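PDB 3VZI: crispr-associated protein Cas5, dvulg subtype from Xanthomonas oryzae pv. oryzae, which probably acts as the Cas5d endoribonuclease of a CRISPR-mediated microbial immune system, cleaving CRISPR RNA, and binds nucleic acid. Local coordinates for residues E100-R103 with Q104-A107; V134-H137 with L138-N142; S82-K85 with A86-G90. One frame throughout, in Å; residues are numbered along the deposited sequence.

Contact 1 (E100-R103 with Q104-A107)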
loop_
_atom_site.group_PDB
_atom_site.type_symbol
_atom_site.label_atom_id
_atom_site.label_comp_id
_atom_site.label_asym_id
_atom_site.label_seq_id
_atom_site.Cartn_x
_atom_site.Cartn_y
_atom_site.Cartn_z
ATOM N N GLU A 100 7.407 -6.522 27.665
ATOM C CA GLU A 100 7.909 -7.227 26.486
ATOM C C GLU A 100 6.741 -7.837 25.702
ATOM O O GLU A 100 6.660 -7.698 24.461
ATOM C CB GLU A 100 8.956 -8.275 26.853
ATOM C CG GLU A 100 10.346 -7.695 27.085
ATOM C CD GLU A 100 11.153 -8.431 28.170
ATOM O OE1 GLU A 100 10.558 -9.038 29.108
ATOM O OE2 GLU A 100 12.404 -8.392 28.105
ATOM N N GLU A 101 5.811 -8.457 26.431
ATOM C CA GLU A 101 4.658 -9.076 25.795
ATOM C C GLU A 101 3.771 -8.098 25.021
ATOM O O GLU A 101 3.242 -8.465 23.961
ATOM C CB GLU A 101 3.808 -9.867 26.782
ATOM C CG GLU A 101 3.252 -11.140 26.156
ATOM C CD GLU A 101 1.849 -11.473 26.620
ATOM O OE1 GLU A 101 0.971 -11.729 25.745
ATOM O OE2 GLU A 101 1.639 -11.468 27.857
ATOM N N ASP A 102 3.622 -6.877 25.549
ATOM C CA ASP A 102 2.720 -5.862 24.967
ATOM C C ASP A 102 3.243 -5.365 23.625
ATOM O O ASP A 102 2.472 -5.160 22.676
ATOM C CB ASP A 102 2.524 -4.674 25.925
ATOM C CG ASP A 102 1.652 -3.576 25.325
ATOM O OD1 ASP A 102 0.411 -3.674 25.415
ATOM O OD2 ASP A 102 2.217 -2.622 24.756
ATOM N N ARG A 103 4.567 -5.179 23.590
ATOM C CA ARG A 103 5.333 -4.850 22.391
ATOM C C ARG A 103 5.253 -5.945 21.337
ATOM O O ARG A 103 5.436 -5.671 20.161
ATOM C CB ARG A 103 6.803 -4.596 22.751
ATOM C CG ARG A 103 7.078 -3.235 23.390
ATOM C CD ARG A 103 8.574 -2.934 23.451
ATOM N NE ARG A 103 9.280 -3.785 24.419
ATOM C CZ ARG A 103 10.553 -4.180 24.311
ATOM N NH1 ARG A 103 11.291 -3.814 23.265
ATOM N NH2 ARG A 103 11.089 -4.952 25.251
ATOM N N GLN A 104 4.971 -7.176 21.765
ATOM C CA GLN A 104 4.930 -8.343 20.860
ATOM C C GLN A 104 3.581 -8.516 20.175
ATOM O O GLN A 104 3.446 -9.298 19.238
ATOM C CB GLN A 104 5.287 -9.631 21.610
ATOM C CG GLN A 104 6.442 -10.384 20.981
ATOM C CD GLN A 104 7.764 -9.773 21.376
ATOM O OE1 GLN A 104 8.238 -9.967 22.501
ATOM N NE2 GLN A 104 8.363 -9.017 20.463
ATOM N N GLN A 105 2.588 -7.791 20.672
ATOM C CA GLN A 105 1.296 -7.677 20.023
ATOM C C GLN A 105 1.360 -6.678 18.875
ATOM O O GLN A 105 0.575 -6.758 17.924
ATOM C CB GLN A 105 0.266 -7.231 21.042
ATOM C CG GLN A 105 -0.357 -8.386 21.786
ATOM C CD GLN A 105 -0.514 -8.082 23.247
ATOM O OE1 GLN A 105 -0.658 -8.989 24.073
ATOM N NE2 GLN A 105 -0.464 -6.799 23.589
ATOM N N ARG A 106 2.306 -5.741 18.985
ATOM C CA ARG A 106 2.609 -4.761 17.940
ATOM C C ARG A 106 1.344 -4.038 17.520
ATOM O O ARG A 106 1.021 -3.996 16.337
ATOM C CB ARG A 106 3.305 -5.431 16.746
ATOM C CG ARG A 106 4.618 -6.115 17.139
ATOM C CD ARG A 106 5.106 -7.131 16.121
ATOM N NE ARG A 106 4.089 -8.167 15.776
ATOM C CZ ARG A 106 3.502 -8.289 14.551
ATOM N NH1 ARG A 106 3.841 -7.481 13.526
ATOM N NH2 ARG A 106 2.588 -9.239 14.364
ATOM N N ALA A 107 0.642 -3.481 18.524
ATOM C CA ALA A 107 -0.676 -2.827 18.371
ATOM C C ALA A 107 -0.722 -1.993 17.109
ATOM O O ALA A 107 0.225 -1.239 16.838
ATOM C CB ALA A 107 -1.007 -1.966 19.574
#
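Q105 turns back towards the end of helix 92-103, its amide reaching between the side chains of E101 and D102. The close part of the contact is the backbone. Q104 N sits 3.2 Å from E100 O and 3.1 Å from E101 O, both weak hydrogen bonds because the N-H points well off each acceptor. Q105 N adds a weak bond to D102 O, and R106 N another to R103 O. R106 then leaves the helical path with positive phi (53°). On the Q105 flank, OE1 of Q105 comes 3.6 Å from OE1 of E101, with carboxylate and amide planes 72° apart. NE2 of Q105 stands 3.7 Å from OD1 of D102, and there the planes are nearly perpendicular. With CG anti to the backbone N (chi1 177°), D102 turns its carboxylate off the helix to make a salt bridge with R70. The looser side belongs to E100, whose side-chain end leads away, and to exposed R103, with CB alone near Q104 N. Chemically, the helix end rests on bent backbone bonds, while the D102-R70 salt bridge joins it to the loop after strand 66-69, where R71 also bonds the Q105 backbone, just before strand 108-112.

Contact 2 (V134-H137 with L138-N142)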
loop_
_atom_site.group_PDB
_atom_site.type_symbol
_atom_site.label_atom_id
_atom_site.label_comp_id
_atom_site.label_asym_id
_atom_site.label_seq_id
_atom_site.Cartn_x
_atom_site.Cartn_y
_atom_site.Cartn_z
ATOM N N VAL A 134 8.086 -3.141 -24.620
ATOM C CA VAL A 134 6.800 -2.934 -23.973
ATOM C C VAL A 134 5.874 -4.136 -24.185
ATOM O O VAL A 134 5.344 -4.681 -23.228
ATOM C CB VAL A 134 6.145 -1.639 -24.475
ATOM C CG1 VAL A 134 4.690 -1.572 -24.043
ATOM C CG2 VAL A 134 6.924 -0.431 -23.977
ATOM N N GLY A 135 5.694 -4.549 -25.435
ATOM C CA GLY A 135 4.948 -5.765 -25.755
ATOM C C GLY A 135 5.262 -7.019 -24.949
ATOM O O GLY A 135 4.357 -7.647 -24.399
ATOM N N LYS A 136 6.535 -7.395 -24.895
ATOM C CA LYS A 136 6.965 -8.546 -24.097
ATOM C C LYS A 136 6.535 -8.366 -22.645
ATOM O O LYS A 136 5.810 -9.200 -22.102
ATOM C CB LYS A 136 8.484 -8.737 -24.194
ATOM C CG LYS A 136 9.064 -9.854 -23.333
ATOM C CD LYS A 136 10.591 -9.884 -23.437
ATOM C CE LYS A 136 11.252 -10.570 -22.244
ATOM N NZ LYS A 136 12.675 -10.137 -22.064
ATOM N N HIS A 137 6.947 -7.253 -22.047
ATOM C CA HIS A 137 6.778 -7.023 -20.615
ATOM C C HIS A 137 5.370 -6.764 -20.175
ATOM O O HIS A 137 4.974 -7.149 -19.062
ATOM C CB HIS A 137 7.714 -5.926 -20.136
ATOM C CG HIS A 137 9.144 -6.390 -19.973
ATOM N ND1 HIS A 137 9.525 -7.242 -18.992
ATOM C CD2 HIS A 137 10.279 -6.103 -20.702
ATOM C CE1 HIS A 137 10.831 -7.487 -19.095
ATOM N NE2 HIS A 137 11.302 -6.787 -20.138
ATOM N N LEU A 138 4.597 -6.113 -21.040
ATOM C CA LEU A 138 3.166 -5.938 -20.815
ATOM C C LEU A 138 2.444 -7.283 -20.912
ATOM O O LEU A 138 1.448 -7.541 -20.241
ATOM C CB LEU A 138 2.582 -4.938 -21.813
ATOM C CG LEU A 138 1.060 -4.784 -21.886
ATOM C CD1 LEU A 138 0.536 -4.248 -20.549
ATOM C CD2 LEU A 138 0.668 -3.875 -23.053
ATOM N N ASP A 139 2.940 -8.160 -21.756
ATOM C CA ASP A 139 2.209 -9.389 -21.939
ATOM C C ASP A 139 2.486 -10.389 -20.812
ATOM O O ASP A 139 1.613 -11.179 -20.447
ATOM C CB ASP A 139 2.490 -9.965 -23.301
ATOM C CG ASP A 139 1.870 -11.284 -23.478
ATOM O OD1 ASP A 139 0.608 -11.363 -23.461
ATOM O OD2 ASP A 139 2.650 -12.248 -23.584
ATOM N N ILE A 140 3.697 -10.325 -20.247
ATOM C CA ILE A 140 4.061 -11.139 -19.088
ATOM C C ILE A 140 3.228 -10.715 -17.868
ATOM O O ILE A 140 2.756 -11.568 -17.092
ATOM C CB ILE A 140 5.566 -11.024 -18.789
ATOM C CG1 ILE A 140 6.388 -11.728 -19.880
ATOM C CG2 ILE A 140 5.889 -11.550 -17.385
ATOM C CD1 ILE A 140 7.852 -11.343 -19.836
ATOM N N PHE A 141 3.036 -9.402 -17.726
ATOM C CA PHE A 141 2.257 -8.866 -16.644
ATOM C C PHE A 141 0.816 -9.342 -16.735
ATOM O O PHE A 141 0.294 -9.903 -15.761
ATOM C CB PHE A 141 2.304 -7.335 -16.596
ATOM C CG PHE A 141 1.386 -6.758 -15.548
ATOM C CD1 PHE A 141 1.782 -6.710 -14.206
ATOM C CD2 PHE A 141 0.089 -6.323 -15.891
ATOM C CE1 PHE A 141 0.908 -6.205 -13.242
ATOM C CE2 PHE A 141 -0.784 -5.827 -14.929
ATOM C CZ PHE A 141 -0.371 -5.753 -13.603
ATOM N N ASN A 142 0.184 -9.134 -17.893
ATOM C CA ASN A 142 -1.243 -9.419 -18.091
ATOM C C ASN A 142 -1.558 -10.908 -17.955
ATOM O O ASN A 142 -2.545 -11.321 -17.322
ATOM C CB ASN A 142 -1.676 -8.959 -19.471
ATOM C CG ASN A 142 -1.806 -7.464 -19.593
ATOM O OD1 ASN A 142 -2.122 -6.747 -18.619
ATOM N ND2 ASN A 142 -1.580 -6.966 -20.811
HETATM O O HOH W 1 5.633 -12.008 -23.861
#
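The imidazole of H137 and the ring of F141, one helical turn apart, are linked through their backbones, and neither ring lies on the other. H137 spends both ring nitrogens on outside partners: NE2 on D132 and ND1 on H46, whose own ring meets it with planes about 25° apart. The ring of F141 meets W53 at about 55°. Between the two, F141 N bonds to H137 O over 3.3 Å. L138 N takes V134 O in a shorter bond, 2.7 Å. K136 O receives I140 N at 3.0 Å, while D139 N bonds to G135 O and, weakly, to K136 O. The extended chain of K136 (CG anti to the backbone N, chi1 176°) runs alongside I140, its CG 4.0 Å from I140 CD1, and ends with NZ on D131 O. On the exposed flank a water donates to D139 OD2 at 3.0 Å and, weakly, to K136 O. L138 and F141 turn to the sheet, touching V7 of strand 7-13. That antiparallel sheet has the strand order 4-1-3-2-5, consistent with the RRM-like fold of the Cas5 family. The helix thus shows two chemical characters: largely apolar where L138 and F141 lie on the sheet, hydrated around D139. Both ring nitrogens of H137 being bonded should fix the rotation of the imidazole.

Contact 3 (S82-K85 with A86-G90); sequences SISK and AIKAG
S82-K85 and A86-K88 lie on helix 80-88, and A89 and G90 lead out of it; four backbone bonds between residues four apart join the two segments. A86 N reaches S82 O at 2.9 Å, and K88 N reaches S84 O in the same way. The bond of I87 N to I83 O, 3.0 Å long, is the straightest, with an N-H...O angle of 170°. The series ends with A89 N on K85 O at 2.7 Å, a more bent bond. Among the side chains, I83 and I87 make the apolar pair: CG2 of I83 meets CD1 of I87 at 3.9 Å, the two chains crossing at a slant. I87 carries CG1 beside its backbone N and then stretches on (chi2 166°), which brings CD1 back along the helix over I83 O. Both isoleucines also touch L95 of helix 92-103, and A86 leans on E94, so this flank faces the next helix. Another flank is polar. The hydroxyl of S84 lies 3.3 Å from CE of K88, whose methylenes run past the S84 carbonyl before a bend at chi4 turns NZ aside. Farther back, S82 OG bonds to S79 N, just ahead of the helix. At the other end G90 takes positive phi (60°), a conformation that glycine accepts readily, and G90 N returns to I87 O at 2.9 Å. With two bonds leading back into the last turn, this is a Schellman motif, closing helix 80-88 just before helix 92-103 begins.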
loop_
_atom_site.group_PDB
_atom_site.type_symbol
_atom_site.label_atom_id
_atom_site.label_comp_id
_atom_site.label_asym_id
_atom_site.label_seq_id
_atom_site.Cartn_x
_atom_site.Cartn_y
_atom_site.Cartn_z
ATOM N N SER A 82 -3.947 -7.299 36.261
ATOM C CA SER A 82 -2.706 -8.091 36.380
ATOM C C SER A 82 -1.531 -7.188 36.782
ATOM O O SER A 82 -0.715 -7.540 37.643
ATOM C CB SER A 82 -2.370 -8.841 35.081
ATOM O OG SER A 82 -3.406 -8.754 34.134
ATOM N N ILE A 83 -1.455 -6.038 36.115
ATOM C CA ILE A 83 -0.564 -4.958 36.482
ATOM C C ILE A 83 -0.798 -4.587 37.952
ATOM O O ILE A 83 0.152 -4.500 38.733
ATOM C CB ILE A 83 -0.810 -3.702 35.615
ATOM C CG1 ILE A 83 -0.910 -4.040 34.120
ATOM C CG2 ILE A 83 0.263 -2.666 35.878
ATOM C CD1 ILE A 83 0.405 -4.295 33.404
ATOM N N SER A 84 -2.051 -4.370 38.334
ATOM C CA SER A 84 -2.329 -3.976 39.686
ATOM C C SER A 84 -1.723 -5.000 40.678
ATOM O O SER A 84 -0.997 -4.634 41.636
ATOM C CB SER A 84 -3.826 -3.828 39.884
ATOM O OG SER A 84 -4.083 -3.160 41.100
ATOM N N LYS A 85 -1.988 -6.279 40.401
ATOM C CA LYS A 85 -1.583 -7.386 41.259
ATOM C C LYS A 85 -0.082 -7.574 41.330
ATOM O O LYS A 85 0.450 -7.903 42.402
ATOM C CB LYS A 85 -2.221 -8.688 40.798
ATOM C CG LYS A 85 -3.453 -9.065 41.580
ATOM C CD LYS A 85 -3.765 -10.541 41.392
ATOM C CE LYS A 85 -4.216 -11.184 42.695
ATOM N NZ LYS A 85 -4.346 -12.647 42.488
ATOM N N ALA A 86 0.600 -7.388 40.201
ATOM C CA ALA A 86 2.049 -7.602 40.168
ATOM C C ALA A 86 2.780 -6.464 40.866
ATOM O O ALA A 86 3.724 -6.730 41.622
ATOM C CB ALA A 86 2.570 -7.855 38.760
ATOM N N ILE A 87 2.324 -5.219 40.677
ATOM C CA ILE A 87 2.788 -4.100 41.529
ATOM C C ILE A 87 2.525 -4.397 43.041
ATOM O O ILE A 87 3.424 -4.271 43.866
ATOM C CB ILE A 87 2.151 -2.723 41.147
ATOM C CG1 ILE A 87 2.413 -2.336 39.687
ATOM C CG2 ILE A 87 2.692 -1.619 42.039
ATOM C CD1 ILE A 87 1.553 -1.190 39.197
ATOM N N LYS A 88 1.292 -4.782 43.385
ATOM C CA LYS A 88 0.934 -5.160 44.757
ATOM C C LYS A 88 1.780 -6.312 45.286
ATOM O O LYS A 88 2.112 -6.362 46.473
ATOM C CB LYS A 88 -0.537 -5.559 44.840
ATOM C CG LYS A 88 -1.522 -4.401 44.849
ATOM C CD LYS A 88 -2.875 -4.865 44.313
ATOM C CE LYS A 88 -3.903 -3.746 44.298
ATOM N NZ LYS A 88 -4.100 -3.181 45.661
ATOM N N ALA A 89 2.112 -7.252 44.411
ATOM C CA ALA A 89 2.943 -8.394 44.807
ATOM C C ALA A 89 4.445 -8.062 44.693
ATOM O O ALA A 89 5.303 -8.874 45.070
ATOM C CB ALA A 89 2.572 -9.641 44.009
ATOM N N GLY A 90 4.743 -6.859 44.197
ATOM C CA GLY A 90 6.118 -6.389 44.062
ATOM C C GLY A 90 6.897 -7.311 43.148
ATOM O O GLY A 90 7.954 -7.834 43.527
#

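Overall arrangement
From the N terminus, contact 3 comes first, ending helix 80-88; contact 1 follows at the far end of helix 92-103, and contact 2 comes last, in helix 134-146. All three are local, each within one continuous stretch: contact 2 along a helix, contacts 1 and 3 where a helix ends. None closes a long loop, and they run in series without nesting or crossing. Contacts 1 and 3 belong to successive helices that project to one side of the chain, their centres about 19 Å apart. From contact 1 the chain passes into strand 108-112, then through strand 114-124 of the five-stranded antiparallel sheet. Contact 2 packs on that sheet, beyond the chain's centre, with its own centre about 43 Å from contact 1 and 62 Å from contact 3.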